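Tryptophane-5-halogenase (Microbispora sp. ATCC PTA-5024, PDB 5UAO) probably uses flavin-adenine dinucleotide to chlorinate a tryptophan of the lanthipeptide NAI-107 at the 5-position of its indole. Local coordinates at residues 114-119 with 470-475; 125-130 with 486-491; 139-142 with 146-149; 155-160 with 496-501. All blocks are in the same frame, centred on the assembly; numbering follows the deposited sequence.

Contact 1. Residues 114-119 with 470-475; sequences EGFVAP and LGQEVP
F116 meets G471 where an edge strand runs past the end of a helix, their CA atoms 5.8 Å apart. Residues 116-119 are extended, whereas 470-471 close helix 461-471 and Q472 is the first residue to leave its helical path. The F116 side chain points toward the helix end and lays one ring face against G471: CA sits over the ring centre, 3.6 Å from the centroid and 14° off the ring normal, a CH-pi contact. The carbonyl O of G471 lies 3.4 Å from F116 CD1. A CB on residue 471 would run into the ring, so the lack of a side chain is what permits this close approach. Farther along, F116 CZ reaches CG of Q472 at 4.2 Å. Replacing F116 by an alanine is likely to open a gap beside the G471 backbone and take away the aromatic face on which its CA rests. F107 of the neighbouring strand also meets the F116 ring. Beyond Q472 the chain turns back, with E473 at positive phi as C-prime residue, its N bonded to L470 O and V474 N to L469 O; here an aromatic of a sheet-edge strand packs on a helix C-terminus closed by a Schellman motif.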
loop_
_atom_site.group_PDB
_atom_site.type_symbol
_atom_site.label_atom_id
_atom_site.label_comp_id
_atom_site.label_asym_id
_atom_site.label_seq_id
_atom_site.Cartn_x
_atom_site.Cartn_y
_atom_site.Cartn_z
ATOM N N GLU A 114 7.856 -27.349 -22.148
ATOM C CA GLU A 114 7.004 -27.879 -21.054
ATOM C C GLU A 114 6.127 -26.802 -20.405
ATOM O O GLU A 114 5.324 -27.093 -19.552
ATOM C CB GLU A 114 7.892 -28.519 -19.973
ATOM C CG GLU A 114 8.814 -27.581 -19.159
ATOM C CD GLU A 114 10.180 -27.194 -19.806
ATOM O OE1 GLU A 114 10.344 -27.127 -21.069
ATOM O OE2 GLU A 114 11.136 -26.938 -19.008
ATOM N N GLY A 115 6.278 -25.541 -20.789
ATOM C CA GLY A 115 5.544 -24.498 -20.079
ATOM C C GLY A 115 6.045 -24.339 -18.642
ATOM O O GLY A 115 7.223 -24.644 -18.319
ATOM N N PHE A 116 5.168 -23.848 -17.768
ATOM C CA PHE A 116 5.520 -23.633 -16.343
ATOM C C PHE A 116 4.238 -23.581 -15.574
ATOM O O PHE A 116 3.165 -23.424 -16.152
ATOM C CB PHE A 116 6.321 -22.339 -16.047
ATOM C CG PHE A 116 5.659 -21.088 -16.571
ATOM C CD1 PHE A 116 5.801 -20.748 -17.917
ATOM C CD2 PHE A 116 4.862 -20.288 -15.766
ATOM C CE1 PHE A 116 5.190 -19.631 -18.451
ATOM C CE2 PHE A 116 4.247 -19.147 -16.295
ATOM C CZ PHE A 116 4.427 -18.799 -17.626
ATOM N N VAL A 117 4.365 -23.685 -14.267
ATOM C CA VAL A 117 3.210 -23.707 -13.377
ATOM C C VAL A 117 3.327 -22.573 -12.389
ATOM O O VAL A 117 4.428 -22.181 -11.994
ATOM C CB VAL A 117 3.026 -25.074 -12.628
ATOM C CG1 VAL A 117 2.765 -26.191 -13.628
ATOM C CG2 VAL A 117 4.191 -25.401 -11.741
ATOM N N ALA A 118 2.173 -22.052 -12.018
ATOM C CA ALA A 118 2.032 -20.937 -11.142
ATOM C C ALA A 118 1.114 -21.327 -9.993
ATOM O O ALA A 118 -0.108 -21.295 -10.140
ATOM C CB ALA A 118 1.412 -19.784 -11.922
ATOM N N PRO A 119 1.684 -21.559 -8.828
ATOM C CA PRO A 119 0.938 -22.033 -7.695
ATOM C C PRO A 119 0.466 -20.916 -6.751
ATOM O O PRO A 119 0.958 -19.807 -6.799
ATOM C CB PRO A 119 1.956 -22.955 -7.014
ATOM C CG PRO A 119 3.208 -22.175 -7.144
ATOM C CD PRO A 119 3.137 -21.520 -8.518
ATOM N N LEU A 470 9.732 -14.976 -15.273
ATOM C CA LEU A 470 10.766 -16.021 -15.334
ATOM C C LEU A 470 10.236 -17.225 -16.108
ATOM O O LEU A 470 10.969 -17.899 -16.860
ATOM C CB LEU A 470 11.155 -16.431 -13.891
ATOM C CG LEU A 470 11.915 -15.377 -13.086
ATOM C CD1 LEU A 470 11.820 -15.818 -11.666
ATOM C CD2 LEU A 470 13.351 -15.229 -13.544
ATOM N N GLY A 471 8.948 -17.507 -15.951
ATOM C CA GLY A 471 8.337 -18.597 -16.768
ATOM C C GLY A 471 8.452 -18.381 -18.236
ATOM O O GLY A 471 8.631 -19.323 -19.032
ATOM N N GLN A 472 8.305 -17.133 -18.624
ATOM C CA GLN A 472 8.394 -16.711 -20.021
ATOM C C GLN A 472 9.816 -16.325 -20.487
ATOM O O GLN A 472 9.979 -15.843 -21.631
ATOM C CB GLN A 472 7.426 -15.523 -20.242
ATOM C CG GLN A 472 5.962 -15.892 -20.288
ATOM C CD GLN A 472 5.091 -14.633 -20.389
ATOM O OE1 GLN A 472 5.049 -13.769 -19.489
ATOM N NE2 GLN A 472 4.450 -14.507 -21.468
ATOM N N GLU A 473 10.831 -16.596 -19.646
ATOM C CA GLU A 473 12.289 -16.421 -19.976
ATOM C C GLU A 473 12.579 -15.024 -20.435
ATOM O O GLU A 473 13.285 -14.812 -21.391
ATOM C CB GLU A 473 12.757 -17.401 -21.047
ATOM C CG GLU A 473 12.547 -18.856 -20.673
ATOM C CD GLU A 473 13.149 -19.818 -21.678
ATOM O OE1 GLU A 473 12.506 -20.070 -22.726
ATOM O OE2 GLU A 473 14.269 -20.300 -21.433
ATOM N N VAL A 474 12.014 -14.064 -19.741
ATOM C CA VAL A 474 12.291 -12.635 -19.964
ATOM C C VAL A 474 13.723 -12.349 -19.422
ATOM O O VAL A 474 14.014 -12.674 -18.268
ATOM C CB VAL A 474 11.245 -11.793 -19.212
ATOM C CG1 VAL A 474 11.680 -10.363 -19.084
ATOM C CG2 VAL A 474 9.894 -11.906 -19.940
ATOM N N PRO A 475 14.609 -11.782 -20.254
ATOM C CA PRO A 475 16.022 -11.664 -19.853
ATOM C C PRO A 475 16.189 -10.841 -18.588
ATOM O O PRO A 475 15.536 -9.793 -18.442
ATOM C CB PRO A 475 16.675 -10.924 -21.031
ATOM C CG PRO A 475 15.736 -11.048 -22.162
ATOM C CD PRO A 475 14.355 -11.170 -21.566
#

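Contact 2. Residues 125-130 with 486-491; sequences GSVGLV and EQWRAR
W488 and R491, one turn apart on the helix 485-501, both reach for the backbone of V127 and G128. From CB of W488 the indole leaves with CG anti to the backbone N (chi1 -178°), which carries its five-membered ring over to the other segment. CD1 comes first, 3.3 Å from V127 O. The next atom, NE1, donates a hydrogen bond to G128 O at 2.9 Å; the bond is bent, 140° at the hydrogen, and the oxygen is tilted out of the indole plane. CE2 follows, 3.7 Å from V127 CG1, and CZ2 lies almost as near to the same methyl, which rests on one ring face toward its rim. At the far end, CH2 approaches the carboxylate of E141.

R491 takes the other carbonyl. Its NH2 donates to V127 O at 3.1 Å, almost in line with the C=O bond, while NE adds a weak bond to the same oxygen. The bend at chi3 turns the guanidinium edge to this acceptor, and NH2 is also in a salt bridge with E483. G128 is suited to its place: its backbone angles call for glycine, and a CB would press tightly on W488 CD1.

G128 is the N-cap residue of helix 129-136, so the two carbonyls held here belong to the entry into that helix. S132 and E135 of the same helix touch the indole, while V127 also packs on A492 and A495 farther along helix 485-501.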
loop_
_atom_site.group_PDB
_atom_site.type_symbol
_atom_site.label_atom_id
_atom_site.label_comp_id
_atom_site.label_asym_id
_atom_site.label_seq_id
_atom_site.Cartn_x
_atom_site.Cartn_y
_atom_site.Cartn_z
ATOM N N GLY A 125 4.469 -23.069 1.415
ATOM C CA GLY A 125 4.977 -24.051 0.452
ATOM C C GLY A 125 6.308 -23.727 -0.227
ATOM O O GLY A 125 6.781 -24.505 -1.066
ATOM N N SER A 126 6.921 -22.590 0.102
ATOM C CA SER A 126 8.119 -22.163 -0.646
ATOM C C SER A 126 9.269 -23.165 -0.531
ATOM O O SER A 126 9.547 -23.705 0.546
ATOM C CB SER A 126 8.579 -20.766 -0.229
ATOM O OG SER A 126 7.827 -19.778 -0.908
ATOM N N VAL A 127 9.908 -23.426 -1.668
ATOM C CA VAL A 127 11.143 -24.247 -1.723
ATOM C C VAL A 127 12.247 -23.326 -2.164
ATOM O O VAL A 127 13.318 -23.299 -1.562
ATOM C CB VAL A 127 11.026 -25.446 -2.702
ATOM C CG1 VAL A 127 12.367 -26.116 -2.949
ATOM C CG2 VAL A 127 10.010 -26.427 -2.173
ATOM N N GLY A 128 11.981 -22.552 -3.211
ATOM C CA GLY A 128 12.832 -21.416 -3.552
ATOM C C GLY A 128 12.993 -21.240 -5.033
ATOM O O GLY A 128 13.400 -22.161 -5.746
ATOM N N LEU A 129 12.704 -20.033 -5.503
ATOM C CA LEU A 129 12.650 -19.775 -6.925
ATOM C C LEU A 129 14.013 -19.795 -7.565
ATOM O O LEU A 129 14.180 -20.336 -8.641
ATOM C CB LEU A 129 11.974 -18.437 -7.142
ATOM C CG LEU A 129 11.372 -17.954 -8.428
ATOM C CD1 LEU A 129 10.631 -19.061 -9.196
ATOM C CD2 LEU A 129 10.428 -16.791 -8.043
ATOM N N VAL A 130 14.986 -19.212 -6.911
ATOM C CA VAL A 130 16.317 -19.114 -7.462
ATOM C C VAL A 130 16.950 -20.494 -7.520
ATOM O O VAL A 130 17.544 -20.869 -8.504
ATOM C CB VAL A 130 17.210 -18.136 -6.670
ATOM C CG1 VAL A 130 18.649 -18.233 -7.189
ATOM C CG2 VAL A 130 16.658 -16.714 -6.783
ATOM N N GLU A 486 23.079 -27.120 -1.528
ATOM C CA GLU A 486 22.662 -28.363 -0.905
ATOM C C GLU A 486 21.524 -28.184 0.031
ATOM O O GLU A 486 20.750 -29.094 0.235
ATOM C CB GLU A 486 23.825 -29.017 -0.108
ATOM C CG GLU A 486 24.676 -28.052 0.712
ATOM C CD GLU A 486 25.820 -27.421 -0.108
ATOM O OE1 GLU A 486 26.889 -27.186 0.502
ATOM O OE2 GLU A 486 25.676 -27.156 -1.341
ATOM N N GLN A 487 21.421 -27.024 0.660
ATOM C CA GLN A 487 20.253 -26.756 1.468
ATOM C C GLN A 487 18.963 -26.665 0.624
ATOM O O GLN A 487 17.919 -27.223 1.019
ATOM C CB GLN A 487 20.492 -25.501 2.335
ATOM C CG GLN A 487 21.589 -25.820 3.374
ATOM C CD GLN A 487 21.457 -27.251 3.966
ATOM O OE1 GLN A 487 20.482 -27.559 4.669
ATOM N NE2 GLN A 487 22.411 -28.140 3.638
ATOM N N TRP A 488 19.021 -25.965 -0.511
ATOM C CA TRP A 488 17.847 -25.898 -1.408
ATOM C C TRP A 488 17.484 -27.314 -1.829
ATOM O O TRP A 488 16.334 -27.729 -1.689
ATOM C CB TRP A 488 18.130 -25.065 -2.651
ATOM C CG TRP A 488 16.913 -24.961 -3.511
ATOM C CD1 TRP A 488 15.957 -23.975 -3.458
ATOM C CD2 TRP A 488 16.508 -25.856 -4.544
ATOM N NE1 TRP A 488 14.958 -24.224 -4.362
ATOM C CE2 TRP A 488 15.261 -25.366 -5.055
ATOM C CE3 TRP A 488 17.012 -27.048 -5.059
ATOM C CZ2 TRP A 488 14.553 -26.028 -6.077
ATOM C CZ3 TRP A 488 16.307 -27.686 -6.105
ATOM C CH2 TRP A 488 15.074 -27.166 -6.585
ATOM N N ARG A 489 18.492 -28.051 -2.309
ATOM C CA ARG A 489 18.308 -29.414 -2.741
ATOM C C ARG A 489 17.660 -30.315 -1.684
ATOM O O ARG A 489 16.721 -31.111 -2.016
ATOM C CB ARG A 489 19.620 -30.024 -3.237
ATOM C CG ARG A 489 20.016 -29.550 -4.613
ATOM C CD ARG A 489 21.090 -30.399 -5.271
ATOM N NE ARG A 489 22.387 -30.303 -4.583
ATOM C CZ ARG A 489 23.425 -29.561 -4.954
ATOM N NH1 ARG A 489 23.394 -28.762 -6.033
ATOM N NH2 ARG A 489 24.545 -29.649 -4.222
ATOM N N ALA A 490 18.075 -30.166 -0.418
ATOM C CA ALA A 490 17.459 -30.982 0.642
ATOM C C ALA A 490 15.992 -30.671 0.794
ATOM O O ALA A 490 15.187 -31.556 0.968
ATOM C CB ALA A 490 18.162 -30.759 1.981
ATOM N N ARG A 491 15.671 -29.392 0.803
ATOM C CA ARG A 491 14.311 -28.952 1.006
ATOM C C ARG A 491 13.449 -29.380 -0.194
ATOM O O ARG A 491 12.245 -29.639 -0.021
ATOM C CB ARG A 491 14.336 -27.430 1.136
ATOM C CG ARG A 491 13.105 -26.780 1.712
ATOM C CD ARG A 491 13.545 -25.488 2.384
ATOM N NE ARG A 491 14.194 -24.694 1.368
ATOM C CZ ARG A 491 15.273 -23.953 1.498
ATOM N NH1 ARG A 491 15.922 -23.829 2.650
ATOM N NH2 ARG A 491 15.715 -23.320 0.424
#

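Contact 3. Residues 139-142 with 146-149; sequences VNEA and AMLM
The meeting of E141 and N140 with M147 and A146 is a short-range, mainly apolar packing contact, in which a turn folds back on the first part of the helix that follows it. It lies buried in the connection between helices 129-136 and 144-151. CA atoms of N140 and A146 are 5.4 Å apart, yet no hydrogen bond crosses between the segments. The methyl of A146 instead points at the turn and meets N140 O at 3.4 Å.

M147 makes the second touch. Its side chain is extended beyond CG, with chi2 170° and chi3 -179°, which carries the terminal CE to E141. There CE lies 3.6 Å from E141 CB and almost equally close to CG and CD, so the methyl sits against the aliphatic stem, where the two side chains cross at a slant, and reaches as far as OE1. E141 OE2 has a weak, long ion pair with R496 on helix 485-501, the helix whose A495 and A499 also pack on M147. The N140 amide is engaged elsewhere: its OD1 accepts a hydrogen bond from V117 N at the edge strand 116-119.

Within the turn, A142 N bonds V139 O at 3.1 Å. These four residues form a type I beta turn in the short loop that joins helix 129-136 to helix 144-151.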
loop_
_atom_site.group_PDB
_atom_site.type_symbol
_atom_site.label_atom_id
_atom_site.label_comp_id
_atom_site.label_asym_id
_atom_site.label_seq_id
_atom_site.Cartn_x
_atom_site.Cartn_y
_atom_site.Cartn_z
ATOM N N VAL A 139 10.853 -23.003 -13.153
ATOM C CA VAL A 139 10.271 -22.522 -11.923
ATOM C C VAL A 139 9.418 -23.556 -11.228
ATOM O O VAL A 139 8.751 -23.239 -10.270
ATOM C CB VAL A 139 9.337 -21.254 -12.159
ATOM C CG1 VAL A 139 10.144 -20.092 -12.613
ATOM C CG2 VAL A 139 8.223 -21.530 -13.185
ATOM N N ASN A 140 9.400 -24.774 -11.755
ATOM C CA ASN A 140 8.430 -25.771 -11.397
ATOM C C ASN A 140 8.789 -26.532 -10.145
ATOM O O ASN A 140 8.032 -27.334 -9.713
ATOM C CB ASN A 140 8.202 -26.728 -12.577
ATOM C CG ASN A 140 7.470 -26.097 -13.713
ATOM O OD1 ASN A 140 6.962 -24.973 -13.645
ATOM N ND2 ASN A 140 7.320 -26.856 -14.750
ATOM N N GLU A 141 9.916 -26.223 -9.536
ATOM C CA GLU A 141 10.214 -26.699 -8.204
ATOM C C GLU A 141 10.356 -25.566 -7.213
ATOM O O GLU A 141 10.992 -25.740 -6.140
ATOM C CB GLU A 141 11.500 -27.602 -8.245
ATOM C CG GLU A 141 11.206 -28.911 -9.015
ATOM C CD GLU A 141 12.199 -30.041 -8.725
ATOM O OE1 GLU A 141 13.216 -29.823 -8.004
ATOM O OE2 GLU A 141 11.963 -31.155 -9.222
ATOM N N ALA A 142 9.686 -24.438 -7.515
ATOM C CA ALA A 142 9.779 -23.311 -6.659
ATOM C C ALA A 142 8.981 -23.456 -5.370
ATOM O O ALA A 142 9.298 -22.773 -4.389
ATOM C CB ALA A 142 9.355 -22.048 -7.350
ATOM N N ALA A 146 3.773 -26.341 -6.636
ATOM C CA ALA A 146 4.282 -26.458 -8.020
ATOM C C ALA A 146 4.605 -27.888 -8.331
ATOM O O ALA A 146 4.327 -28.346 -9.444
ATOM C CB ALA A 146 5.480 -25.581 -8.276
ATOM N N MET A 147 5.190 -28.601 -7.362
ATOM C CA MET A 147 5.460 -30.066 -7.521
ATOM C C MET A 147 4.175 -30.937 -7.500
ATOM O O MET A 147 4.037 -31.884 -8.246
ATOM C CB MET A 147 6.447 -30.557 -6.470
ATOM C CG MET A 147 7.828 -29.937 -6.552
ATOM S SD MET A 147 8.821 -30.359 -5.113
ATOM C CE MET A 147 10.334 -29.494 -5.474
ATOM N N LEU A 148 3.209 -30.600 -6.662
ATOM C CA LEU A 148 1.912 -31.292 -6.724
ATOM C C LEU A 148 1.251 -31.137 -8.097
ATOM O O LEU A 148 0.822 -32.114 -8.744
ATOM C CB LEU A 148 1.034 -30.789 -5.585
ATOM C CG LEU A 148 1.476 -31.286 -4.197
ATOM C CD1 LEU A 148 1.075 -30.318 -3.103
ATOM C CD2 LEU A 148 0.775 -32.638 -3.980
ATOM N N MET A 149 1.309 -29.919 -8.634
ATOM C CA MET A 149 0.757 -29.715 -9.982
ATOM C C MET A 149 1.430 -30.548 -11.091
ATOM O O MET A 149 0.739 -31.165 -11.921
ATOM C CB MET A 149 0.737 -28.232 -10.325
ATOM C CG MET A 149 -0.218 -27.394 -9.485
ATOM S SD MET A 149 -0.289 -25.672 -10.146
ATOM C CE MET A 149 0.944 -25.059 -9.287
#

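Contact 4. Residues 155-160 with 496-501; sequences PVYRGE and RSLASR
Y157 leaves its strand with CG anti to the carbonyl carbon (chi1 -57°), and its second torsion turns the ring so that its hydroxyl end and one edge meet L498 and R501 near the end of helix 485-501. The L498 side chain has a similar first torsion, with CD2 directed back to the phenol, and the two side chains cross at about a right angle. OH donates a hydrogen bond to L498 O, 2.7 Å away. This oxygen lies near the ring plane, but the hydroxyl stands above the plane of the L498 carbonyl, 47° out of it, and so does not use a lone-pair direction.

Beside that bond OH lies 3.7 Å from L498 CB, and the apolar contact is Y157 CZ with L498 CD2, 4.1 Å. Y157 CD2 comes within 3.5 Å of R501 O, while CE2 approaches R501 CB, which lies at the edge of the ring.

Residues 156-159 pair antiparallel with 162-165 as a two-stranded beta hairpin, which packs across the helix: the strand and helix segments make an angle of 78°, their axes 9.1 Å apart at closest approach. A phenylalanine in place of Y157 would probably keep much of the ring packing but leave L498 O without the hydroxyl that bonds it. V156 points away from the helix segment, its side chain touches S165 of the second hairpin strand, and its backbone is bonded to L503. A499 packs on M147 and L498 touches L144, both of helix 144-151. R158 is in a salt bridge with E507.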
loop_
_atom_site.group_PDB
_atom_site.type_symbol
_atom_site.label_atom_id
_atom_site.label_comp_id
_atom_site.label_asym_id
_atom_site.label_seq_id
_atom_site.Cartn_x
_atom_site.Cartn_y
_atom_site.Cartn_z
ATOM N N PRO A 155 -2.369 -32.493 -1.897
ATOM C CA PRO A 155 -1.641 -32.743 -0.640
ATOM C C PRO A 155 -2.579 -33.346 0.472
ATOM O O PRO A 155 -2.864 -32.735 1.519
ATOM C CB PRO A 155 -1.062 -31.364 -0.330
ATOM C CG PRO A 155 -2.119 -30.386 -0.845
ATOM C CD PRO A 155 -2.643 -31.041 -2.082
ATOM N N VAL A 156 -3.115 -34.510 0.140
ATOM C CA VAL A 156 -4.030 -35.254 1.000
ATOM C C VAL A 156 -3.463 -36.671 0.965
ATOM O O VAL A 156 -2.958 -37.112 -0.091
ATOM C CB VAL A 156 -5.481 -35.241 0.502
ATOM C CG1 VAL A 156 -6.418 -35.984 1.494
ATOM C CG2 VAL A 156 -5.983 -33.818 0.306
ATOM N N TYR A 157 -3.521 -37.363 2.105
ATOM C CA TYR A 157 -2.767 -38.623 2.296
ATOM C C TYR A 157 -3.572 -39.593 3.121
ATOM O O TYR A 157 -4.210 -39.204 4.107
ATOM C CB TYR A 157 -1.481 -38.334 3.030
ATOM C CG TYR A 157 -0.619 -37.302 2.312
ATOM C CD1 TYR A 157 -0.799 -35.926 2.528
ATOM C CD2 TYR A 157 0.364 -37.706 1.382
ATOM C CE1 TYR A 157 -0.018 -34.995 1.847
ATOM C CE2 TYR A 157 1.148 -36.768 0.701
ATOM C CZ TYR A 157 0.929 -35.424 0.912
ATOM O OH TYR A 157 1.706 -34.510 0.253
ATOM N N ARG A 158 -3.623 -40.843 2.699
ATOM C CA ARG A 158 -4.190 -41.846 3.569
ATOM C C ARG A 158 -3.239 -41.945 4.762
ATOM O O ARG A 158 -2.049 -42.160 4.587
ATOM C CB ARG A 158 -4.376 -43.168 2.865
ATOM C CG ARG A 158 -5.835 -43.449 2.532
ATOM C CD ARG A 158 -5.969 -44.609 1.564
ATOM N NE ARG A 158 -5.097 -44.461 0.384
ATOM C CZ ARG A 158 -5.410 -44.870 -0.848
ATOM N NH1 ARG A 158 -6.578 -45.463 -1.097
ATOM N NH2 ARG A 158 -4.556 -44.678 -1.849
ATOM N N GLY A 159 -3.765 -41.653 5.945
ATOM C CA GLY A 159 -3.036 -41.811 7.190
ATOM C C GLY A 159 -3.526 -43.085 7.829
ATOM O O GLY A 159 -4.517 -43.674 7.376
ATOM N N GLU A 160 -2.836 -43.518 8.880
ATOM C CA GLU A 160 -3.260 -44.706 9.621
ATOM C C GLU A 160 -4.667 -44.505 10.203
ATOM O O GLU A 160 -4.880 -43.649 11.063
ATOM C CB GLU A 160 -2.257 -45.052 10.729
ATOM C CG GLU A 160 -2.296 -46.509 11.159
ATOM C CD GLU A 160 -1.777 -47.444 10.077
ATOM O OE1 GLU A 160 -2.395 -47.508 8.989
ATOM O OE2 GLU A 160 -0.749 -48.118 10.310
ATOM N N ARG A 496 9.478 -32.947 -2.876
ATOM C CA ARG A 496 9.232 -33.927 -3.966
ATOM C C ARG A 496 8.646 -35.199 -3.388
ATOM O O ARG A 496 7.717 -35.779 -3.934
ATOM C CB ARG A 496 10.509 -34.277 -4.749
ATOM C CG ARG A 496 11.059 -33.143 -5.613
ATOM C CD ARG A 496 12.002 -33.587 -6.755
ATOM N NE ARG A 496 13.351 -33.042 -6.603
ATOM C CZ ARG A 496 14.354 -33.599 -5.910
ATOM N NH1 ARG A 496 14.246 -34.772 -5.279
ATOM N NH2 ARG A 496 15.511 -32.975 -5.876
ATOM N N SER A 497 9.207 -35.613 -2.261
ATOM C CA SER A 497 8.678 -36.709 -1.465
ATOM C C SER A 497 7.189 -36.581 -1.146
ATOM O O SER A 497 6.384 -37.460 -1.509
ATOM C CB SER A 497 9.479 -36.813 -0.178
ATOM O OG SER A 497 9.204 -38.054 0.376
ATOM N N LEU A 498 6.823 -35.492 -0.488
ATOM C CA LEU A 498 5.445 -35.182 -0.248
ATOM C C LEU A 498 4.609 -35.062 -1.519
ATOM O O LEU A 498 3.448 -35.466 -1.540
ATOM C CB LEU A 498 5.327 -33.852 0.517
ATOM C CG LEU A 498 5.604 -33.822 1.997
ATOM C CD1 LEU A 498 5.558 -32.412 2.537
ATOM C CD2 LEU A 498 4.606 -34.723 2.692
ATOM N N ALA A 499 5.138 -34.442 -2.563
ATOM C CA ALA A 499 4.297 -34.246 -3.736
ATOM C C ALA A 499 3.979 -35.584 -4.440
ATOM O O ALA A 499 2.829 -35.849 -4.842
ATOM C CB ALA A 499 4.943 -33.237 -4.710
ATOM N N SER A 500 4.985 -36.440 -4.577
ATOM C CA SER A 500 4.774 -37.750 -5.197
ATOM C C SER A 500 3.845 -38.728 -4.431
ATOM O O SER A 500 3.352 -39.642 -5.046
ATOM C CB SER A 500 6.098 -38.447 -5.470
ATOM O OG SER A 500 6.814 -38.576 -4.275
ATOM N N ARG A 501 3.645 -38.545 -3.127
ATOM C CA ARG A 501 2.797 -39.423 -2.316
ATOM C C ARG A 501 1.358 -38.907 -2.144
ATOM O O ARG A 501 0.518 -39.595 -1.559
ATOM C CB ARG A 501 3.417 -39.615 -0.923
ATOM C CG ARG A 501 4.818 -40.161 -1.042
ATOM C CD ARG A 501 5.304 -40.818 0.216
ATOM N NE ARG A 501 5.340 -39.916 1.365
ATOM C CZ ARG A 501 6.345 -39.088 1.649
ATOM N NH1 ARG A 501 7.389 -39.009 0.830
ATOM N NH2 ARG A 501 6.311 -38.318 2.741
#

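How the contacts relate
The four contacts lie about 20 to 29 Å from the centre of the chain, and helix 485-501 serves both contact 2 and contact 4, whose centres are 19 Å apart. Contact 3 sits between the others, about 11 Å from the centres of contacts 1 and 2 and 15 Å from contact 4. Along the chain the first segments run in order from strand 116-119 through helices 129-136 and 144-151 to the hairpin strand 156-159, and residues 470-501 return to three of them. Contacts 1, 2 and 4 therefore interleave, while contact 3 is local. Together they fasten the late helices 461-471 and 485-501 onto the region 114-160.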